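Local coordinates for N-acetylmuramoyl-L-alanine amidase AmiD (Escherichia coli, PDB 3D2Y), which hydrolyses, with one bound zinc ion, the amide link between N-acetylmuramoyl residues and L-amino acids in cell-wall glycopeptides, at residues H151-P156 against Q231-P236. Numbering follows the deposited sequence.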
loop_
_atom_site.group_PDB
_atom_site.type_symbol
_atom_site.label_atom_id
_atom_site.label_comp_id
_atom_site.label_asym_id
_atom_site.label_seq_id
_atom_site.Cartn_x
_atom_site.Cartn_y
_atom_site.Cartn_z
ATOM N N HIS A 151 -3.152 -0.128 2.907
ATOM C CA HIS A 151 -3.163 0.091 4.355
ATOM C C HIS A 151 -3.320 -1.255 5.108
ATOM O O HIS A 151 -2.742 -1.476 6.193
ATOM C CB HIS A 151 -4.346 0.947 4.658
ATOM C CG HIS A 151 -4.320 1.595 6.017
ATOM N ND1 HIS A 151 -5.412 2.264 6.530
ATOM C CD2 HIS A 151 -3.343 1.713 6.944
ATOM C CE1 HIS A 151 -5.104 2.780 7.707
ATOM N NE2 HIS A 151 -3.861 2.438 7.987
ATOM N N ALA A 152 -4.149 -2.150 4.550
ATOM C CA ALA A 152 -4.369 -3.470 5.209
ATOM C C ALA A 152 -3.061 -4.216 5.280
ATOM O O ALA A 152 -2.848 -5.026 6.197
ATOM C CB ALA A 152 -5.427 -4.308 4.431
ATOM N N ASP A 153 -2.173 -3.977 4.309
ATOM C CA ASP A 153 -0.889 -4.677 4.296
ATOM C C ASP A 153 -0.064 -4.272 5.523
ATOM O O ASP A 153 0.718 -5.088 6.048
ATOM C CB ASP A 153 -0.089 -4.368 3.031
ATOM C CG ASP A 153 -0.741 -4.925 1.750
ATOM O OD1 ASP A 153 -1.477 -5.934 1.808
ATOM O OD2 ASP A 153 -0.498 -4.347 0.672
ATOM N N ILE A 154 -0.195 -3.010 5.956
ATOM C CA ILE A 154 0.729 -2.480 6.977
ATOM C C ILE A 154 0.090 -2.477 8.358
ATOM O O ILE A 154 0.788 -2.320 9.365
ATOM C CB ILE A 154 1.292 -1.086 6.630
ATOM C CG1 ILE A 154 0.212 0.005 6.715
ATOM C CG2 ILE A 154 2.006 -1.134 5.307
ATOM C CD1 ILE A 154 0.744 1.377 6.228
ATOM N N ALA A 155 -1.234 -2.646 8.391
ATOM C CA ALA A 155 -2.000 -2.815 9.643
ATOM C C ALA A 155 -3.107 -3.878 9.504
ATOM O O ALA A 155 -4.316 -3.528 9.587
ATOM C CB ALA A 155 -2.677 -1.477 10.022
ATOM N N PRO A 156 -2.734 -5.131 9.238
ATOM C CA PRO A 156 -3.724 -6.169 8.870
ATOM C C PRO A 156 -4.777 -6.467 9.920
ATOM O O PRO A 156 -5.885 -6.886 9.557
ATOM C CB PRO A 156 -2.870 -7.412 8.552
ATOM C CG PRO A 156 -1.547 -7.107 9.128
ATOM C CD PRO A 156 -1.356 -5.649 9.144
ATOM N N GLN A 231 -4.269 -11.800 0.666
ATOM C CA GLN A 231 -5.159 -12.293 -0.395
ATOM C C GLN A 231 -5.951 -11.155 -1.021
ATOM O O GLN A 231 -6.141 -11.128 -2.253
ATOM C CB GLN A 231 -6.098 -13.386 0.122
ATOM C CG GLN A 231 -5.348 -14.685 0.513
ATOM C CD GLN A 231 -6.201 -15.666 1.308
ATOM O OE1 GLN A 231 -7.069 -15.267 2.076
ATOM N NE2 GLN A 231 -5.909 -16.957 1.171
ATOM N N MET A 232 -6.449 -10.239 -0.196
ATOM C CA MET A 232 -7.142 -9.044 -0.716
ATOM C C MET A 232 -6.301 -8.280 -1.726
ATOM O O MET A 232 -6.845 -7.761 -2.693
ATOM C CB MET A 232 -7.624 -8.098 0.392
ATOM C CG MET A 232 -8.777 -8.628 1.209
ATOM S SD MET A 232 -9.466 -7.364 2.282
ATOM C CE MET A 232 -8.242 -7.215 3.562
ATOM N N HIS A 233 -4.976 -8.279 -1.536
ATOM C CA HIS A 233 -4.041 -7.605 -2.441
ATOM C C HIS A 233 -3.665 -8.522 -3.644
ATOM O O HIS A 233 -3.692 -8.087 -4.809
ATOM C CB HIS A 233 -2.812 -7.160 -1.614
ATOM C CG HIS A 233 -1.842 -6.263 -2.335
ATOM N ND1 HIS A 233 -1.046 -5.345 -1.672
ATOM C CD2 HIS A 233 -1.494 -6.187 -3.644
ATOM C CE1 HIS A 233 -0.263 -4.735 -2.548
ATOM N NE2 HIS A 233 -0.507 -5.242 -3.746
ATOM N N PHE A 234 -3.331 -9.783 -3.369
ATOM C CA PHE A 234 -2.619 -10.618 -4.323
ATOM C C PHE A 234 -3.382 -11.854 -4.784
ATOM O O PHE A 234 -2.950 -12.506 -5.740
ATOM C CB PHE A 234 -1.237 -11.038 -3.781
ATOM C CG PHE A 234 -0.282 -9.910 -3.586
ATOM C CD1 PHE A 234 0.388 -9.367 -4.693
ATOM C CD2 PHE A 234 -0.008 -9.414 -2.302
ATOM C CE1 PHE A 234 1.291 -8.341 -4.544
ATOM C CE2 PHE A 234 0.907 -8.346 -2.156
ATOM C CZ PHE A 234 1.571 -7.833 -3.288
ATOM N N ARG A 235 -4.537 -12.153 -4.161
ATOM C CA ARG A 235 -5.361 -13.310 -4.577
ATOM C C ARG A 235 -6.821 -13.021 -4.212
ATOM O O ARG A 235 -7.413 -13.687 -3.365
ATOM C CB ARG A 235 -4.870 -14.621 -3.942
ATOM C CG ARG A 235 -5.164 -15.896 -4.778
ATOM C CD ARG A 235 -6.618 -16.387 -4.683
ATOM N NE ARG A 235 -6.976 -16.690 -3.299
ATOM C CZ ARG A 235 -6.819 -17.877 -2.714
ATOM N NH1 ARG A 235 -7.168 -18.034 -1.448
ATOM N NH2 ARG A 235 -6.336 -18.908 -3.392
ATOM N N PRO A 236 -7.378 -11.965 -4.809
ATOM C CA PRO A 236 -8.670 -11.451 -4.389
ATOM C C PRO A 236 -9.884 -12.284 -4.736
ATOM O O PRO A 236 -10.966 -11.983 -4.270
ATOM C CB PRO A 236 -8.744 -10.093 -5.073
ATOM C CG PRO A 236 -7.825 -10.179 -6.215
ATOM C CD PRO A 236 -6.756 -11.128 -5.847
#
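D153 OD2 accepts a hydrogen bond of 2.6 Å from H233 ND1 through its syn lone pair, with an N-H...O angle of 151°. The carboxylate meets the imidazole at its edge: OD2 lies in the ring plane, and although the two side chains cross at about a right angle, their flat groups are only 19° apart. H233 CG stands anti to the backbone N (chi1 -171°), which sends the ring toward D153, and the ring's own turn presents its ND1 edge. One face of the ring lies against F234, whose CE2 lies over its centre, 3.4 Å above the plane, and W168 also stacks on H233. Both carboxylate oxygens are engaged: OD2 also takes the backbone N-H of A150 and OD1 bonds Y212 OH. One residue earlier, M232 bends at chi3 and its CE meets A152 CB at 4.1 Å, a small apolar contact. Were D153 replaced by an alanine, H233 ND1, Y212 OH and the A150 N-H would probably lose their shared partner, and the imidazole would be freer to turn. The contact ties the end of helix 220-234 to the turn beginning at zinc ligand H151; a buried carboxylate this close would probably stabilise positive charge on the imidazole.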